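Long-range contacts in retropepsin-like aspartic endopeptidase domain-containing protein (Legionella pneumophila subsp. pneumophila str. Philadelphia 1, PDB 2PMA), which is of unknown function but carries a retropepsin-like aspartic endopeptidase domain, consistent with a role as a protease: residues 13-18 with 95-100; 27-32 with 124-129; 31-36 with 49-54. All blocks are in the same frame, centred on the assembly; numbering follows the deposited sequence.

Contact 1 (13-18 with 95-100); sequences LIDQNL and LLNIKL
Ile14 and Asp15, at the turn of the beta hairpin built from strands 8-13 and 18-24, reach over to Asn97 and Lys99, and illustrate how a turn can be moored to a neighbouring strand by its side chains. The turn holds a G1 beta bulge, Asn17 and Leu18 both facing Leu13, whose O takes the N-H groups of Gln16 and Leu18 from opposite faces of its plane. Ile14 has CG1 lodged between its own N and carbonyl carbon (chi1 61°), and the side chain crosses that of Asn97 at about a right angle, with Ile14 CG1 3.6 Å from Asn97 CB. Its other branch goes to the lysine: Ile14 CG2 is 3.6 Å from Lys99 CB, beyond which the lysine chain leads off to bond Gly101 O. Inside the fold, in the conformers given, Leu13 CG packs 3.7 Å from Leu96 CD1. The backbone link is modest, Ile14 N reaching Asn97 O at 3.3 Å; a water joins that same oxygen to Asp15 N. Both ends of the Asn97 amide are tied down, OD1 by Thr106 OG1, whereas Asn97 ND2 donates at 3.0 Å to the syn side of Asp15 OD1, carboxylate and amide planes 68° apart.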
loop_
_atom_site.group_PDB
_atom_site.type_symbol
_atom_site.label_atom_id
_atom_site.label_comp_id
_atom_site.label_asym_id
_atom_site.label_seq_id
_atom_site.Cartn_x
_atom_site.Cartn_y
_atom_site.Cartn_z
ATOM N N LEU A 13 -2.194 3.840 -6.860
ATOM C CA LEU A 13 -1.496 4.817 -6.026
ATOM C C LEU A 13 -1.647 6.123 -6.786
ATOM O O LEU A 13 -0.857 6.430 -7.678
ATOM C CB LEU A 13 -0.009 4.444 -5.841
ATOM C CG LEU A 13 0.289 3.274 -4.890
ATOM C CD1 LEU A 13 -0.482 2.020 -5.270
ATOM C CD2 LEU A 13 1.773 2.937 -4.782
ATOM N N ILE A 14 -2.687 6.879 -6.438
ATOM C CA ILE A 14 -3.172 7.957 -7.301
ATOM C C ILE A 14 -2.157 9.082 -7.559
ATOM O O ILE A 14 -2.282 9.785 -8.545
ATOM C CB ILE A 14 -4.487 8.532 -6.818
ATOM C CG1 ILE A 14 -4.346 9.133 -5.425
ATOM C CG2 ILE A 14 -5.586 7.431 -6.858
ATOM C CD1 ILE A 14 -5.558 9.972 -5.036
ATOM N N ASP A 15 -1.157 9.226 -6.696
ATOM C CA ASP A 15 -0.215 10.346 -6.853
ATOM C C ASP A 15 0.570 10.212 -8.149
ATOM O O ASP A 15 1.004 11.224 -8.721
ATOM C CB ASP A 15 0.774 10.371 -5.719
ATOM C CG ASP A 15 0.180 10.879 -4.454
ATOM O OD1 ASP A 15 -1.052 11.166 -4.439
ATOM O OD2 ASP A 15 0.956 10.961 -3.479
ATOM N N GLN A 16 0.767 8.972 -8.578
ATOM C CA GLN A 16 1.495 8.679 -9.831
ATOM C C GLN A 16 0.628 7.911 -10.831
ATOM O O GLN A 16 1.146 7.406 -11.839
ATOM C CB GLN A 16 2.803 7.906 -9.514
ATOM C CG GLN A 16 3.855 8.776 -8.794
ATOM C CD GLN A 16 4.560 9.763 -9.797
ATOM O OE1 GLN A 16 3.986 10.173 -10.799
ATOM N NE2 GLN A 16 5.776 10.090 -9.532
ATOM N N ASN A 17 -0.692 7.861 -10.585
ATOM C CA ASN A 17 -1.621 7.061 -11.406
ATOM C C ASN A 17 -1.049 5.685 -11.670
ATOM O O ASN A 17 -1.040 5.233 -12.804
ATOM C CB ASN A 17 -1.907 7.766 -12.741
ATOM C CG ASN A 17 -2.611 9.103 -12.542
ATOM O OD1 ASN A 17 -3.812 9.141 -12.387
ATOM N ND2 ASN A 17 -1.856 10.189 -12.558
ATOM N N LEU A 18 -0.565 5.041 -10.619
ATOM C CA LEU A 18 0.166 3.786 -10.747
ATOM C C LEU A 18 -0.765 2.689 -10.252
ATOM O O LEU A 18 -1.053 2.645 -9.060
ATOM C CB LEU A 18 1.417 3.811 -9.856
ATOM C CG LEU A 18 2.186 2.468 -9.785
ATOM C CD1 LEU A 18 2.628 2.003 -11.192
ATOM C CD2 LEU A 18 3.386 2.652 -8.865
ATOM N N LEU A 95 2.035 7.485 4.898
ATOM C CA LEU A 95 0.654 7.573 4.463
ATOM C C LEU A 95 0.658 7.592 2.933
ATOM O O LEU A 95 1.464 8.335 2.310
ATOM C CB LEU A 95 0.048 8.883 4.963
ATOM C CG LEU A 95 -0.113 8.981 6.482
ATOM C CD1 LEU A 95 -0.858 10.275 6.821
ATOM C CD2 LEU A 95 -0.848 7.755 7.008
ATOM N N LEU A 96 -0.257 6.837 2.329
ATOM C CA LEU A 96 -0.293 6.649 0.869
ATOM C C LEU A 96 -1.740 6.748 0.394
ATOM O O LEU A 96 -2.600 6.079 0.957
ATOM C CB LEU A 96 0.246 5.249 0.532
ATOM C CG LEU A 96 0.160 4.598 -0.864
ATOM C CD1 LEU A 96 1.215 5.108 -1.840
ATOM C CD2 LEU A 96 0.306 3.093 -0.731
ATOM N N ASN A 97 -1.985 7.571 -0.642
ATOM C CA ASN A 97 -3.329 7.756 -1.225
ATOM C C ASN A 97 -3.589 6.625 -2.203
ATOM O O ASN A 97 -2.855 6.453 -3.184
ATOM C CB ASN A 97 -3.428 9.125 -1.948
ATOM C CG ASN A 97 -2.953 10.271 -1.084
ATOM O OD1 ASN A 97 -3.287 10.312 0.087
ATOM N ND2 ASN A 97 -2.169 11.219 -1.658
ATOM N N ILE A 98 -4.607 5.813 -1.904
ATOM C CA ILE A 98 -4.867 4.576 -2.675
ATOM C C ILE A 98 -6.338 4.504 -3.081
ATOM O O ILE A 98 -7.236 4.725 -2.253
ATOM C CB ILE A 98 -4.564 3.323 -1.844
ATOM C CG1 ILE A 98 -3.076 3.289 -1.477
ATOM C CG2 ILE A 98 -4.924 2.029 -2.617
ATOM C CD1 ILE A 98 -2.701 2.191 -0.531
ATOM N N LYS A 99 -6.564 4.174 -4.357
ATOM C CA LYS A 99 -7.913 4.020 -4.881
ATOM C C LYS A 99 -8.191 2.527 -5.113
ATOM O O LYS A 99 -7.368 1.811 -5.680
ATOM C CB LYS A 99 -8.057 4.837 -6.170
ATOM C CG LYS A 99 -9.407 4.697 -6.882
ATOM C CD LYS A 99 -9.425 5.584 -8.098
ATOM C CE LYS A 99 -10.849 5.888 -8.546
ATOM N NZ LYS A 99 -11.452 4.693 -9.185
ATOM N N LEU A 100 -9.324 2.057 -4.619
ATOM C CA LEU A 100 -9.764 0.667 -4.803
ATOM C C LEU A 100 -11.210 0.775 -5.278
ATOM O O LEU A 100 -12.071 1.248 -4.524
ATOM C CB LEU A 100 -9.681 -0.106 -3.481
ATOM C CG LEU A 100 -10.244 -1.541 -3.451
ATOM C CD1 LEU A 100 -9.435 -2.420 -4.371
ATOM C CD2 LEU A 100 -10.173 -2.080 -1.997
HETATM O O HOH W 1 -0.630 7.668 -4.161
HETATM O O HOH W 2 0.262 8.980 -1.935
#

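Contact 2 (27-32 with 124-129); sequences GAKSAS and GRDAII. With ACT (acetate ion), chain E; FMT (formic acid), chain H.
Ala28 and Lys29 turn their carbonyls onto the first turn of helix 125-130, a worked case of a loop supplying acceptors to N-H groups that the helix cannot satisfy itself. Arg125 N bonds Ala28 O at 2.8 Å and Asp126 N bonds Lys29 O at 3.1 Å. Next in line, Ala127 N is served by a water that also donates to Lys29 O. Packing is tight at the N-cap residue Gly124, where Gly124 CA lies 3.2 Å from Ala28 O with the carbonyl of Ser30 close by. Toward solvent the grip is looser and ionic. Lys29, extended until it bends at chi4 (72°), brings Lys29 NZ 3.0 Å from Asp126 OD1, on its syn lone pair, in a salt bridge. The Arg125 guanidinium lies with one face over Lys29 N; at its edge Arg125 NE meets formic acid O2 at 2.8 Å and Arg125 NH2 meets acetate OXT at 2.9 Å, both probably from the crystallisation liquor. Gly27 closes an Asp25-Thr26-Gly27 sequence matching the retropepsin signature. Beyond it, Ala31 pairs with Asn110 of strand 103-112 and Ser32 with Leu122 of strand 121-123, while Ala127 rests on Ile107.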
loop_
_atom_site.group_PDB
_atom_site.type_symbol
_atom_site.label_atom_id
_atom_site.label_comp_id
_atom_site.label_asym_id
_atom_site.label_seq_id
_atom_site.Cartn_x
_atom_site.Cartn_y
_atom_site.Cartn_z
ATOM N N GLY A 27 -4.956 -11.946 7.246
ATOM C CA GLY A 27 -4.060 -12.489 8.262
ATOM C C GLY A 27 -3.057 -11.476 8.825
ATOM O O GLY A 27 -2.421 -11.727 9.845
ATOM N N ALA A 28 -2.941 -10.335 8.169
ATOM C CA ALA A 28 -1.998 -9.253 8.566
ATOM C C ALA A 28 -2.746 -7.971 8.944
ATOM O O ALA A 28 -3.701 -7.587 8.284
ATOM C CB ALA A 28 -1.086 -8.960 7.402
ATOM N N LYS A 29 -2.302 -7.285 9.993
ATOM C CA LYS A 29 -2.901 -6.001 10.346
ATOM C C LYS A 29 -2.459 -4.887 9.388
ATOM O O LYS A 29 -3.284 -4.082 8.963
ATOM C CB LYS A 29 -2.520 -5.611 11.781
ATOM C CG LYS A 29 -3.318 -4.440 12.314
ATOM C CD LYS A 29 -2.860 -4.056 13.717
ATOM C CE LYS A 29 -3.255 -2.613 14.000
ATOM N NZ LYS A 29 -4.739 -2.533 14.197
ATOM N N SER A 30 -1.163 -4.851 9.064
ATOM C CA SER A 30 -0.558 -3.739 8.325
ATOM C C SER A 30 -0.606 -3.924 6.828
ATOM O O SER A 30 -0.649 -5.058 6.343
ATOM C CB SER A 30 0.942 -3.614 8.701
ATOM O OG SER A 30 1.053 -3.416 10.077
ATOM N N ALA A 31 -0.536 -2.815 6.100
ATOM C CA ALA A 31 -0.360 -2.858 4.623
ATOM C C ALA A 31 1.138 -2.669 4.337
ATOM O O ALA A 31 1.848 -2.083 5.170
ATOM C CB ALA A 31 -1.184 -1.755 3.957
ATOM N N SER A 32 1.624 -3.188 3.209
ATOM C CA SER A 32 3.052 -3.097 2.899
ATOM C C SER A 32 3.217 -2.918 1.403
ATOM O O SER A 32 2.396 -3.401 0.602
ATOM C CB SER A 32 3.824 -4.329 3.370
ATOM O OG SER A 32 3.278 -5.509 2.834
ATOM N N GLY A 124 -3.709 -5.027 4.418
ATOM C CA GLY A 124 -4.039 -5.863 5.562
ATOM C C GLY A 124 -5.368 -5.426 6.145
ATOM O O GLY A 124 -6.133 -4.699 5.493
ATOM N N ARG A 125 -5.634 -5.843 7.377
ATOM C CA ARG A 125 -6.936 -5.618 8.001
ATOM C C ARG A 125 -7.247 -4.143 8.164
ATOM O O ARG A 125 -8.360 -3.731 7.884
ATOM C CB ARG A 125 -7.047 -6.325 9.358
ATOM C CG ARG A 125 -6.946 -7.839 9.239
ATOM C CD ARG A 125 -7.406 -8.494 10.552
ATOM N NE ARG A 125 -6.493 -8.217 11.685
ATOM C CZ ARG A 125 -5.344 -8.845 11.924
ATOM N NH1 ARG A 125 -4.892 -9.793 11.111
ATOM N NH2 ARG A 125 -4.630 -8.533 13.004
ATOM N N ASP A 126 -6.262 -3.340 8.585
ATOM C CA ASP A 126 -6.524 -1.919 8.767
ATOM C C ASP A 126 -7.019 -1.285 7.461
ATOM O O ASP A 126 -7.956 -0.496 7.495
ATOM C CB ASP A 126 -5.283 -1.172 9.289
ATOM C CG ASP A 126 -4.970 -1.493 10.756
ATOM O OD1 ASP A 126 -5.821 -2.098 11.445
ATOM O OD2 ASP A 126 -3.875 -1.126 11.221
ATOM N N ALA A 127 -6.351 -1.586 6.341
ATOM C CA ALA A 127 -6.716 -1.029 5.034
ATOM C C ALA A 127 -8.083 -1.552 4.594
ATOM O O ALA A 127 -8.901 -0.801 4.104
ATOM C CB ALA A 127 -5.655 -1.376 3.962
ATOM N N ILE A 128 -8.307 -2.849 4.743
ATOM C CA ILE A 128 -9.594 -3.441 4.298
ATOM C C ILE A 128 -10.733 -2.775 5.082
ATOM O O ILE A 128 -11.799 -2.444 4.520
ATOM C CB ILE A 128 -9.591 -4.963 4.494
ATOM C CG1 ILE A 128 -8.520 -5.595 3.579
ATOM C CG2 ILE A 128 -10.971 -5.559 4.099
ATOM C CD1 ILE A 128 -8.077 -7.013 3.985
ATOM N N ILE A 129 -10.511 -2.561 6.384
ATOM C CA ILE A 129 -11.513 -1.876 7.211
ATOM C C ILE A 129 -11.704 -0.422 6.752
ATOM O O ILE A 129 -12.853 0.044 6.672
ATOM C CB ILE A 129 -11.169 -1.985 8.713
ATOM C CG1 ILE A 129 -11.291 -3.453 9.154
ATOM C CG2 ILE A 129 -12.122 -1.123 9.581
ATOM C CD1 ILE A 129 -10.539 -3.783 10.470
HETATM C C ACT E . -1.553 -9.376 13.031
HETATM O O ACT E . -1.720 -8.549 13.962
HETATM O OXT ACT E . -2.389 -10.324 12.978
HETATM C CH3 ACT E . -0.418 -9.220 12.055
HETATM C C FMT H . -6.654 -5.635 13.879
HETATM O O1 FMT H . -6.201 -6.272 14.843
HETATM O O2 FMT H . -7.502 -6.048 13.076
HETATM O O HOH W 3 -3.690 -2.716 6.430
#

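Contact 3 (31-36 with 49-54); sequences ASLHAV and LRFTVP
Val36 and Thr52 form an antiparallel hydrogen-bonded pair: Val36 N reaches Thr52 O at 2.8 Å and Thr52 N returns to Val36 O at 2.9 Å. Thr52 O is approached a second time by the CA-H of Ala35, with Ala35 CA 3.1 Å away. On the face bearing these two side chains, Val36 CG2 lies 4.0 Å from Thr52 CB, the two chains meeting at a slant, and the same methyl extends to Pro54 CG. On the other face the contacts across the segments are between apolar side chains. Phe51 holds its ring between its own backbone N and carbonyl carbon (chi1 59°), a rotation that carries Phe51 CD2 to within 3.6 Å of Ala35 CB. Farther round the ring, Leu33 CD2 touches Phe51 CE2 and also sits 3.8 Å from Val53 CG2, so one methyl fills the angle between two side chains of the second strand. This is the open end of the hairpin made by strands 31-43 and 46-55, and it exemplifies how a strand broken by a bulge or short loop changes partners along its length: before Ala35, segment 31-34 runs at 78° to segment 49-54 and bonds instead to strands 103-112 and 121-123. Where the strands diverge, His34 and Pro54 still meet, His34 CE1 being 3.9 Å from Pro54 CG. In the next shell Leu111 backs both Ala35 and Phe51, and Phe62 of strand 58-71 packs on Val53. Lys115 lies against His34, Val36 and Pro54, and Asp59 against Thr52 and Pro54.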
loop_
_atom_site.group_PDB
_atom_site.type_symbol
_atom_site.label_atom_id
_atom_site.label_comp_id
_atom_site.label_asym_id
_atom_site.label_seq_id
_atom_site.Cartn_x
_atom_site.Cartn_y
_atom_site.Cartn_z
ATOM N N ALA A 31 -0.536 -2.815 6.100
ATOM C CA ALA A 31 -0.360 -2.858 4.623
ATOM C C ALA A 31 1.138 -2.669 4.337
ATOM O O ALA A 31 1.848 -2.083 5.170
ATOM C CB ALA A 31 -1.184 -1.755 3.957
ATOM N N SER A 32 1.624 -3.188 3.209
ATOM C CA SER A 32 3.052 -3.097 2.899
ATOM C C SER A 32 3.217 -2.918 1.403
ATOM O O SER A 32 2.396 -3.401 0.602
ATOM C CB SER A 32 3.824 -4.329 3.370
ATOM O OG SER A 32 3.278 -5.509 2.834
ATOM N N LEU A 33 4.265 -2.199 1.041
ATOM C CA LEU A 33 4.546 -1.876 -0.341
ATOM C C LEU A 33 6.051 -1.957 -0.555
ATOM O O LEU A 33 6.828 -1.339 0.212
ATOM C CB LEU A 33 4.107 -0.415 -0.595
ATOM C CG LEU A 33 4.451 0.222 -1.959
ATOM C CD1 LEU A 33 3.727 -0.486 -3.172
ATOM C CD2 LEU A 33 4.067 1.716 -1.969
ATOM N N HIS A 34 6.490 -2.697 -1.567
ATOM C CA HIS A 34 7.941 -2.723 -1.826
ATOM C C HIS A 34 8.402 -1.384 -2.398
ATOM O O HIS A 34 7.852 -0.873 -3.390
ATOM C CB HIS A 34 8.347 -3.879 -2.724
ATOM C CG HIS A 34 9.817 -3.887 -3.033
ATOM N ND1 HIS A 34 10.304 -3.950 -4.319
ATOM C CD2 HIS A 34 10.899 -3.761 -2.225
ATOM C CE1 HIS A 34 11.629 -3.920 -4.288
ATOM N NE2 HIS A 34 12.016 -3.782 -3.035
ATOM N N ALA A 35 9.407 -0.794 -1.767
ATOM C CA ALA A 35 9.865 0.499 -2.189
ATOM C C ALA A 35 11.365 0.493 -1.955
ATOM O O ALA A 35 11.877 -0.188 -1.051
ATOM C CB ALA A 35 9.205 1.636 -1.372
ATOM N N VAL A 36 12.054 1.212 -2.798
ATOM C CA VAL A 36 13.549 1.358 -2.694
ATOM C C VAL A 36 13.997 2.831 -2.658
ATOM O O VAL A 36 13.186 3.729 -2.930
ATOM C CB VAL A 36 14.240 0.611 -3.861
ATOM C CG1 VAL A 36 13.834 -0.890 -3.848
ATOM C CG2 VAL A 36 13.827 1.207 -5.213
ATOM N N LEU A 49 8.920 10.803 3.815
ATOM C CA LEU A 49 9.897 9.973 3.107
ATOM C C LEU A 49 9.640 10.075 1.606
ATOM O O LEU A 49 8.474 10.063 1.159
ATOM C CB LEU A 49 9.749 8.513 3.544
ATOM C CG LEU A 49 10.007 8.203 5.020
ATOM C CD1 LEU A 49 10.001 6.713 5.147
ATOM C CD2 LEU A 49 11.397 8.748 5.476
ATOM N N ARG A 50 10.715 10.226 0.849
ATOM C CA ARG A 50 10.661 10.076 -0.609
ATOM C C ARG A 50 11.098 8.652 -0.879
ATOM O O ARG A 50 12.053 8.150 -0.257
ATOM C CB ARG A 50 11.632 11.048 -1.268
ATOM C CG ARG A 50 11.629 11.037 -2.784
ATOM C CD ARG A 50 12.731 12.009 -3.316
ATOM N NE ARG A 50 12.368 13.401 -3.014
ATOM C CZ ARG A 50 13.226 14.372 -2.696
ATOM N NH1 ARG A 50 14.539 14.124 -2.599
ATOM N NH2 ARG A 50 12.769 15.602 -2.459
ATOM N N PHE A 51 10.400 7.982 -1.786
ATOM C CA PHE A 51 10.734 6.612 -2.090
ATOM C C PHE A 51 10.328 6.260 -3.509
ATOM O O PHE A 51 9.459 6.938 -4.116
ATOM C CB PHE A 51 10.035 5.659 -1.070
ATOM C CG PHE A 51 8.514 5.754 -1.050
ATOM C CD1 PHE A 51 7.849 6.701 -0.237
ATOM C CD2 PHE A 51 7.745 4.874 -1.825
ATOM C CE1 PHE A 51 6.454 6.778 -0.195
ATOM C CE2 PHE A 51 6.360 4.937 -1.818
ATOM C CZ PHE A 51 5.682 5.881 -0.989
ATOM N N THR A 52 10.942 5.201 -4.011
ATOM C CA THR A 52 10.641 4.712 -5.365
ATOM C C THR A 52 9.875 3.412 -5.261
ATOM O O THR A 52 10.273 2.460 -4.515
ATOM C CB THR A 52 11.983 4.613 -6.136
ATOM O OG1 THR A 52 12.485 5.944 -6.280
ATOM C CG2 THR A 52 11.824 3.978 -7.533
ATOM N N VAL A 53 8.817 3.280 -6.063
ATOM C CA VAL A 53 8.291 1.958 -6.368
ATOM C C VAL A 53 8.779 1.439 -7.730
ATOM O O VAL A 53 8.440 2.020 -8.769
ATOM C CB VAL A 53 6.732 1.998 -6.364
ATOM C CG1 VAL A 53 6.125 0.584 -6.711
ATOM C CG2 VAL A 53 6.236 2.545 -5.004
ATOM N N PRO A 54 9.558 0.338 -7.742
ATOM C CA PRO A 54 10.060 -0.212 -9.015
ATOM C C PRO A 54 9.020 -1.136 -9.647
ATOM O O PRO A 54 8.318 -1.853 -8.933
ATOM C CB PRO A 54 11.323 -0.987 -8.613
ATOM C CG PRO A 54 11.106 -1.352 -7.122
ATOM C CD PRO A 54 10.076 -0.370 -6.543
#

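All three contacts reach the same mixed sheet. Contacts 1 and 3, with centres 12 Å apart, share a core: Leu18 CD2 lies 4.1 Å from Val53 CG1, and in the conformer given Leu13 CD2 lies 3.8 Å from Leu33 CD2. Contact 2 does not touch contact 1, their nearest atoms being about 6 Å apart and their centres 16 Å. It is joined to contact 3 through the chain itself, as both use Ala31 and Ser32, yet their centres are 17 Å apart on opposite sides of the molecule's centre. Segment 27-32 of contact 2 begins with the glycine of the Asp-Thr-Gly signature, so this contact probably adjoins the active site inferred from the retropepsin family.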